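Local atomic coordinates of pngf-ii (Elizabethkingia meningoseptica, PDB entry 4R4X), a protein that is a bacterial peptide:N-glycosidase that releases N-linked glycans from glycoproteins. Residues V113-D118 / Q130-V135; I226-T231 / D369-V374; T333-Q338 / N377-V382. All blocks are in the same frame, centred on the assembly; numbering follows the deposited sequence. Where two conformers were deposited one is given.

Interaction 1: V113-D118 / Q130-V135; sequences VWYTND and QDLGLV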
# COMPACT_ATOMS: atom_id res chain seq x y z
N VAL A 113 -29.15 19.94 21.12
CA VAL A 113 -29.64 20.57 19.91
C VAL A 113 -30.72 21.61 20.28
O VAL A 113 -31.69 21.32 20.98
CB VAL A 113 -30.17 19.48 18.95
CG1 VAL A 113 -30.75 20.08 17.70
CG2 VAL A 113 -29.02 18.53 18.60
N TRP A 114 -30.49 22.86 19.86
CA TRP A 114 -31.44 23.93 20.05
C TRP A 114 -32.04 24.29 18.71
O TRP A 114 -31.31 24.60 17.78
CB TRP A 114 -30.73 25.14 20.59
CG TRP A 114 -30.23 25.04 21.94
CD1 TRP A 114 -29.03 24.56 22.34
CD2 TRP A 114 -30.90 25.49 23.12
NE1 TRP A 114 -28.90 24.68 23.71
CE2 TRP A 114 -30.04 25.25 24.21
CE3 TRP A 114 -32.13 26.09 23.36
CZ2 TRP A 114 -30.37 25.58 25.52
CZ3 TRP A 114 -32.48 26.41 24.69
CH2 TRP A 114 -31.59 26.15 25.74
N TYR A 115 -33.37 24.26 18.62
CA TYR A 115 -34.04 24.41 17.33
C TYR A 115 -35.25 25.32 17.43
O TYR A 115 -35.91 25.38 18.48
CB TYR A 115 -34.47 23.05 16.78
CG TYR A 115 -35.48 22.31 17.67
CD1 TYR A 115 -35.05 21.52 18.73
CD2 TYR A 115 -36.86 22.45 17.47
CE1 TYR A 115 -35.96 20.86 19.55
CE2 TYR A 115 -37.78 21.80 18.29
CZ TYR A 115 -37.33 21.00 19.32
OH TYR A 115 -38.23 20.34 20.14
N THR A 116 -35.55 26.00 16.33
CA THR A 116 -36.75 26.81 16.22
C THR A 116 -37.73 26.28 15.19
O THR A 116 -37.33 25.71 14.16
CB THR A 116 -36.44 28.28 15.85
OG1 THR A 116 -37.65 29.05 15.87
CG2 THR A 116 -35.83 28.39 14.47
N ASN A 117 -39.02 26.52 15.43
CA ASN A 117 -40.01 26.29 14.39
C ASN A 117 -40.69 27.57 13.93
O ASN A 117 -41.67 27.53 13.20
CB ASN A 117 -41.01 25.25 14.84
CG ASN A 117 -40.45 23.84 14.68
OD1 ASN A 117 -40.20 23.39 13.56
ND2 ASN A 117 -40.21 23.18 15.77
N ASP A 118 -40.07 28.70 14.27
CA ASP A 118 -40.62 30.02 13.96
C ASP A 118 -40.80 30.26 12.45
O ASP A 118 -41.71 30.97 12.04
CB ASP A 118 -39.72 31.13 14.53
CG ASP A 118 -39.82 31.29 16.08
OD1 ASP A 118 -40.35 30.40 16.77
OD2 ASP A 118 -39.31 32.31 16.59
N GLN A 130 -32.50 17.35 12.27
CA GLN A 130 -33.05 17.93 11.04
C GLN A 130 -34.54 17.73 10.90
O GLN A 130 -35.16 18.42 10.11
CB GLN A 130 -32.42 17.29 9.81
CG GLN A 130 -30.98 17.66 9.58
CD GLN A 130 -30.82 18.97 8.85
OE1 GLN A 130 -31.74 19.47 8.19
NE2 GLN A 130 -29.63 19.52 8.95
N ASP A 131 -35.12 16.75 11.59
CA ASP A 131 -36.58 16.66 11.57
C ASP A 131 -37.27 17.40 12.72
O ASP A 131 -38.48 17.43 12.74
CB ASP A 131 -37.06 15.22 11.53
CG ASP A 131 -38.45 15.10 10.95
OD1 ASP A 131 -38.77 15.81 9.96
OD2 ASP A 131 -39.23 14.33 11.51
N LEU A 132 -36.52 17.99 13.66
CA LEU A 132 -37.15 18.68 14.81
C LEU A 132 -37.61 20.10 14.49
O LEU A 132 -38.57 20.61 15.07
CB LEU A 132 -36.19 18.77 15.99
CG LEU A 132 -35.72 17.46 16.64
CD1 LEU A 132 -34.68 17.76 17.70
CD2 LEU A 132 -36.89 16.67 17.22
N GLY A 133 -36.87 20.75 13.59
CA GLY A 133 -37.06 22.15 13.29
C GLY A 133 -35.80 22.65 12.62
O GLY A 133 -35.07 21.87 12.00
N LEU A 134 -35.58 23.96 12.70
CA LEU A 134 -34.34 24.58 12.24
C LEU A 134 -33.37 24.67 13.41
O LEU A 134 -33.58 25.44 14.35
CB LEU A 134 -34.62 25.96 11.64
CG LEU A 134 -33.38 26.79 11.32
CD1 LEU A 134 -32.47 26.10 10.30
CD2 LEU A 134 -33.84 28.15 10.82
N VAL A 135 -32.32 23.87 13.35
CA VAL A 135 -31.33 23.79 14.41
C VAL A 135 -30.42 25.00 14.33
O VAL A 135 -29.74 25.19 13.32
CB VAL A 135 -30.51 22.49 14.33
CG1 VAL A 135 -29.40 22.47 15.37
CG2 VAL A 135 -31.41 21.27 14.50
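The ring of Tyr115 lies against Leu132 where strands 109-116 and 134-140, a beta hairpin with a long connecting loop, come together in the N-terminal domain. The two side chains cross at about a right angle: Leu132 CB sits almost on the ring normal, 3.8 Å from the centroid, a CH-pi contact over one face, while Leu132 CD1 reaches toward the CD1-CE1 side of the ring. Tyr115 CG stands between its own backbone N and carbonyl carbon (chi1 62°), which swings the ring over the turn that leads into strand 134-140. Asn117 ND2 lies at the ring edge, in its plane. From there it donates to Leu132 O at 3.1 Å, with the acceptor near the amide plane and the donor in the carbonyl plane, tying the loop after one strand to the loop before the other.

Beyond the ring the backbones pair. Thr116 and Leu134 form a hydrogen-bonded pair, with Thr116 N to Leu134 O at 2.8 Å and Leu134 N to Thr116 O at 2.9 Å. Their side chains point the same way and lie alongside each other, Thr116 CG2 facing Leu134 CB. Thr116 OG1 closes an ST turn by accepting from Asp118 N at 2.9 Å, and is also bonded to Asn98 O of strand 97-106. Tyr115 and Val135 form the adjoining non-hydrogen-bonded pair. On their face of the strands, Val113 meets Val135 crosswise, and the packing is tight: Val113 CG1 approaches Val135 CG2 to 3.5 Å.

Interaction 2: I226-T231 / D369-V374; sequences IKQGNT and DQQKIV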
# COMPACT_ATOMS: atom_id res chain seq x y z
N ILE A 226 6.26 11.20 -9.36
CA ILE A 226 5.93 11.22 -7.96
C ILE A 226 6.97 12.10 -7.23
O ILE A 226 8.17 11.82 -7.23
CB ILE A 226 5.67 9.79 -7.39
CG1 ILE A 226 6.73 9.33 -6.45
CG2 ILE A 226 5.51 8.73 -8.47
CD1 ILE A 226 6.39 9.63 -5.03
N LYS A 227 6.48 13.18 -6.64
CA LYS A 227 7.33 14.18 -6.00
C LYS A 227 7.94 13.66 -4.70
O LYS A 227 7.33 12.83 -4.02
CB LYS A 227 6.49 15.43 -5.67
CG LYS A 227 5.87 16.14 -6.88
CD LYS A 227 6.69 17.35 -7.29
CE LYS A 227 5.99 18.19 -8.36
NZ LYS A 227 6.59 17.93 -9.69
N GLN A 228 9.13 14.15 -4.36
CA GLN A 228 9.71 13.91 -3.05
C GLN A 228 8.68 14.26 -1.97
O GLN A 228 8.10 15.33 -1.98
CB GLN A 228 11.01 14.72 -2.86
CG GLN A 228 11.53 14.83 -1.41
CD GLN A 228 11.97 13.51 -0.77
OE1 GLN A 228 12.47 12.62 -1.44
NE2 GLN A 228 11.75 13.39 0.56
N GLY A 229 8.46 13.34 -1.05
CA GLY A 229 7.52 13.53 0.04
C GLY A 229 6.37 12.52 -0.03
O GLY A 229 5.82 12.11 1.00
N ASN A 230 6.02 12.12 -1.24
CA ASN A 230 4.93 11.15 -1.41
C ASN A 230 5.39 9.76 -0.95
O ASN A 230 6.59 9.42 -1.04
CB ASN A 230 4.54 11.04 -2.87
CG ASN A 230 3.72 12.21 -3.40
OD1 ASN A 230 3.37 12.18 -4.57
ND2 ASN A 230 3.44 13.22 -2.60
N THR A 231 4.47 8.93 -0.48
CA THR A 231 4.83 7.58 -0.12
C THR A 231 4.28 6.60 -1.15
O THR A 231 3.31 6.91 -1.89
CB THR A 231 4.38 7.21 1.30
OG1 THR A 231 2.96 7.42 1.44
CG2 THR A 231 5.10 8.04 2.32
N ASP A 369 1.67 12.45 0.47
CA ASP A 369 2.28 12.84 1.70
C ASP A 369 3.38 13.89 1.44
O ASP A 369 3.71 14.18 0.29
CB ASP A 369 2.92 11.60 2.35
CG ASP A 369 1.89 10.67 2.92
OD1 ASP A 369 0.86 11.17 3.43
OD2 ASP A 369 2.11 9.43 2.89
N GLN A 370 3.94 14.42 2.51
CA GLN A 370 5.10 15.32 2.44
C GLN A 370 6.11 14.86 3.50
O GLN A 370 6.59 15.64 4.31
CB GLN A 370 4.66 16.79 2.65
CG GLN A 370 3.53 17.27 1.72
CD GLN A 370 2.80 18.53 2.20
OE1 GLN A 370 2.58 18.75 3.39
NE2 GLN A 370 2.39 19.36 1.24
N GLN A 371 6.42 13.56 3.50
CA GLN A 371 7.30 12.98 4.51
C GLN A 371 8.75 13.44 4.32
O GLN A 371 9.22 13.60 3.19
CB GLN A 371 7.22 11.44 4.50
CG GLN A 371 7.73 10.76 3.25
CD GLN A 371 9.25 10.61 3.19
OE1 GLN A 371 9.94 10.54 4.21
NE2 GLN A 371 9.78 10.52 2.00
N LYS A 372 9.45 13.58 5.44
CA LYS A 372 10.81 14.16 5.49
C LYS A 372 11.80 13.17 6.11
O LYS A 372 12.85 13.55 6.58
CB LYS A 372 10.77 15.43 6.34
CG LYS A 372 9.83 16.51 5.81
CD LYS A 372 10.28 16.97 4.43
CE LYS A 372 9.93 18.44 4.16
NZ LYS A 372 8.50 18.55 3.77
N ILE A 373 11.45 11.89 6.08
CA ILE A 373 12.21 10.83 6.75
C ILE A 373 13.05 9.99 5.79
O ILE A 373 14.17 9.60 6.13
CB ILE A 373 11.26 9.92 7.56
CG1 ILE A 373 10.76 10.67 8.80
CG2 ILE A 373 11.94 8.64 8.00
CD1 ILE A 373 9.35 10.28 9.20
N VAL A 374 12.51 9.73 4.60
CA VAL A 374 13.21 9.00 3.56
C VAL A 374 13.59 9.98 2.46
O VAL A 374 12.71 10.45 1.71
CB VAL A 374 12.32 7.87 2.99
CG1 VAL A 374 12.99 7.17 1.83
CG2 VAL A 374 11.97 6.90 4.12
O HOH W 1 9.02 10.57 -0.85
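Val374 O is gripped by two side-chain amides, Gln371 NE2 from its own loop at 2.9 Å and, by a weak bond, Gln228 NE2 from the facing loop at 3.3 Å. The two loops lie at the end of two neighbouring antiparallel strands in what is probably a jelly-roll-like beta-sandwich, as in PNGase F: loop 226-231 leads into strand 231-240, and strand 358-367, whose His367 pairs with Thr231 through the backbone, runs out toward loop 369-374. The Gln371 amide acts as a template for its loop. Its NE2 addresses Val374 O nearly in its own amide plane and on a lone pair, while OE1 accepts both Val374 N, at 2.7 Å, and Ile373 N, the latter tilted from the carbonyl plane. With both ends engaged, the amide should have little freedom to rotate. Its NE2 also donates to a water that accepts from Gly229 N and donates to Asn230 O, so the water bridges the two loops.

Gly229 lies where the backbones come nearest. Its O accepts Gln371 N at 3.0 Å, in the carbonyl plane; a chi1 of 66°, with Gln371 CG between the backbone N and the carbonyl carbon, brings CG against the same oxygen. Next to it, Asn230 ND2 donates to Asp369 O at 3.1 Å, with that oxygen only 2° out of the amide plane. Thr231 CG2 touches Asp369 OD2 and, in another direction, Gln371 CG. The branch beside it carries the shortest bond of the contact: Thr231 OG1 donates to Asp369 OD2 at 2.6 Å, meeting the carboxylate on its anti side and 23° out of its plane.

Interaction 3: T333-Q338 / N377-V382; sequences TELRPQ and NFVLPV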
# COMPACT_ATOMS: atom_id res chain seq x y z
N THR A 333 8.85 3.44 -0.49
CA THR A 333 9.04 4.90 -0.68
C THR A 333 10.46 5.25 -1.12
O THR A 333 10.65 6.10 -2.00
CB THR A 333 8.64 5.66 0.61
OG1 THR A 333 7.24 5.45 0.85
CG2 THR A 333 8.93 7.16 0.52
N GLU A 334 11.45 4.54 -0.58
CA GLU A 334 12.85 4.74 -0.97
C GLU A 334 13.21 4.40 -2.44
O GLU A 334 14.28 4.79 -2.92
CB GLU A 334 13.80 3.98 0.01
CG GLU A 334 14.00 2.49 -0.24
CD GLU A 334 12.90 1.58 0.31
OE1 GLU A 334 11.79 2.06 0.60
OE2 GLU A 334 13.15 0.37 0.44
N LEU A 335 12.35 3.67 -3.15
CA LEU A 335 12.60 3.36 -4.56
C LEU A 335 11.96 4.36 -5.53
O LEU A 335 12.01 4.18 -6.76
CB LEU A 335 12.14 1.93 -4.89
CG LEU A 335 12.81 0.83 -4.06
CD1 LEU A 335 12.20 -0.54 -4.34
CD2 LEU A 335 14.31 0.83 -4.32
N ARG A 336 11.37 5.40 -4.97
CA ARG A 336 10.76 6.48 -5.73
C ARG A 336 11.63 6.96 -6.93
O ARG A 336 11.13 7.06 -8.03
CB ARG A 336 10.40 7.66 -4.81
CG ARG A 336 9.65 8.78 -5.52
CD ARG A 336 9.57 10.06 -4.69
NE ARG A 336 10.91 10.61 -4.50
CZ ARG A 336 11.59 11.25 -5.44
NH1 ARG A 336 11.06 11.48 -6.65
NH2 ARG A 336 12.81 11.67 -5.17
N PRO A 337 12.94 7.20 -6.72
CA PRO A 337 13.78 7.66 -7.84
C PRO A 337 13.86 6.69 -9.02
O PRO A 337 14.06 7.13 -10.14
CB PRO A 337 15.16 7.85 -7.20
CG PRO A 337 14.86 8.08 -5.75
CD PRO A 337 13.69 7.17 -5.46
N GLN A 338 13.70 5.39 -8.77
CA GLN A 338 13.73 4.40 -9.82
C GLN A 338 12.36 4.25 -10.48
O GLN A 338 12.27 3.78 -11.60
CB GLN A 338 14.23 3.06 -9.24
CG GLN A 338 14.41 1.91 -10.21
CD GLN A 338 15.55 2.12 -11.20
OE1 GLN A 338 15.42 1.82 -12.40
NE2 GLN A 338 16.66 2.65 -10.72
N ASN A 377 17.72 10.50 -3.16
CA ASN A 377 17.31 10.82 -4.53
C ASN A 377 18.08 9.99 -5.55
O ASN A 377 18.03 10.28 -6.75
CB ASN A 377 17.46 12.31 -4.84
CG ASN A 377 18.85 12.84 -4.55
OD1 ASN A 377 19.80 12.07 -4.42
ND2 ASN A 377 18.98 14.15 -4.43
N PHE A 378 18.76 8.96 -5.05
CA PHE A 378 19.64 8.10 -5.81
C PHE A 378 19.36 6.65 -5.45
O PHE A 378 19.22 6.33 -4.26
CB PHE A 378 21.09 8.45 -5.50
CG PHE A 378 22.11 7.58 -6.20
CD1 PHE A 378 22.56 6.41 -5.62
CD2 PHE A 378 22.65 7.97 -7.43
CE1 PHE A 378 23.52 5.62 -6.25
CE2 PHE A 378 23.59 7.17 -8.07
CZ PHE A 378 24.03 6.01 -7.47
N VAL A 379 19.26 5.81 -6.47
CA VAL A 379 19.06 4.36 -6.36
C VAL A 379 19.92 3.66 -7.41
O VAL A 379 19.84 4.00 -8.58
CB VAL A 379 17.58 3.98 -6.62
CG1 VAL A 379 17.39 2.48 -6.63
CG2 VAL A 379 16.67 4.62 -5.57
N LEU A 380 20.76 2.72 -6.97
CA LEU A 380 21.59 1.90 -7.87
C LEU A 380 21.55 0.44 -7.43
O LEU A 380 22.05 0.11 -6.34
CB LEU A 380 23.05 2.35 -7.82
CG LEU A 380 24.00 1.62 -8.78
CD1 LEU A 380 23.62 1.92 -10.21
CD2 LEU A 380 25.44 2.01 -8.54
N PRO A 381 20.96 -0.44 -8.26
CA PRO A 381 20.96 -1.88 -7.96
C PRO A 381 22.36 -2.45 -8.18
O PRO A 381 22.90 -2.31 -9.27
CB PRO A 381 20.00 -2.46 -9.00
CG PRO A 381 20.01 -1.49 -10.13
CD PRO A 381 20.26 -0.12 -9.52
N VAL A 382 22.95 -3.06 -7.15
CA VAL A 382 24.34 -3.51 -7.22
C VAL A 382 24.47 -5.02 -7.33
O VAL A 382 25.33 -5.51 -8.04
CB VAL A 382 25.19 -2.95 -6.06
CG1 VAL A 382 25.39 -1.45 -6.24
CG2 VAL A 382 24.57 -3.21 -4.71
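A short 3-10 turn running into helix 336-339 packs against the start of strand 378-384, which pairs with strand 527-537 at the edge of an antiparallel sheet. The strand opens with a classic beta bulge, in which Asn377 and Phe378 both face Gly536 of strand 527-537. Val379 follows and points its side chain at the helix, where its two methyl groups divide the work. CG1, anti to the backbone N (chi1 175°), meets Leu335 CD2 at 4.2 Å and Gln338 CB at 4.1 Å. CG2 turns the other way, to Glu334 O at 3.6 Å and to Pro337 CG at 3.9 Å. The side chains of Leu335, Pro337 and Gln338 each cross that of Val379 at about a right angle, and its two methyls between them touch both the 3-10 turn and the start of the helix.

Pro337 makes the second half of the contact. Its ring reaches over the backbone of the bulge, with CG 3.7 Å from Asn377 C and CB 3.8 Å from Asn377 O. Standing in the first turn of the helix, the proline lacks an N-H that could be donated, while its neighbours continue the turn: Arg336 N bonds to Thr333 O at 3.1 Å and Gln338 N to Leu335 O at 2.9 Å. Leu335 continues onto Ile297 and Leu299, and Val379 onto Val533 and Leu535. Glu334 spends its carboxylate on Arg422 and Tyr498, and Asn377 OD1 accepts from Glu538 N. What joins the turn to the strand is van der Waals packing of methyl and ring carbons on each other and on backbone atoms, which implies a fit set by shape and not by direction.

Interactions 2 and 3 are neighbours, their centres 13 Å apart and their segments alternating along the chain. They touch directly: Arg336 NH1 lies 3.0 Å from Ile226 O, a probable hydrogen bond, and Thr333 packs on Asn230 and Thr231. The turn 333-338 is thus wedged between loop 226-231 and strand 378-384. Interaction 1 stands apart in the N-terminal domain, with its centre 46 Å from that of interaction 2 and 59 Å from that of interaction 3, on the opposite side of the chain's centre from the latter. Zinc ions are bound by Glu52 and Asp159 and by His542 and His545 of the evident C-terminal histidine tag, none of which belongs to these contacts.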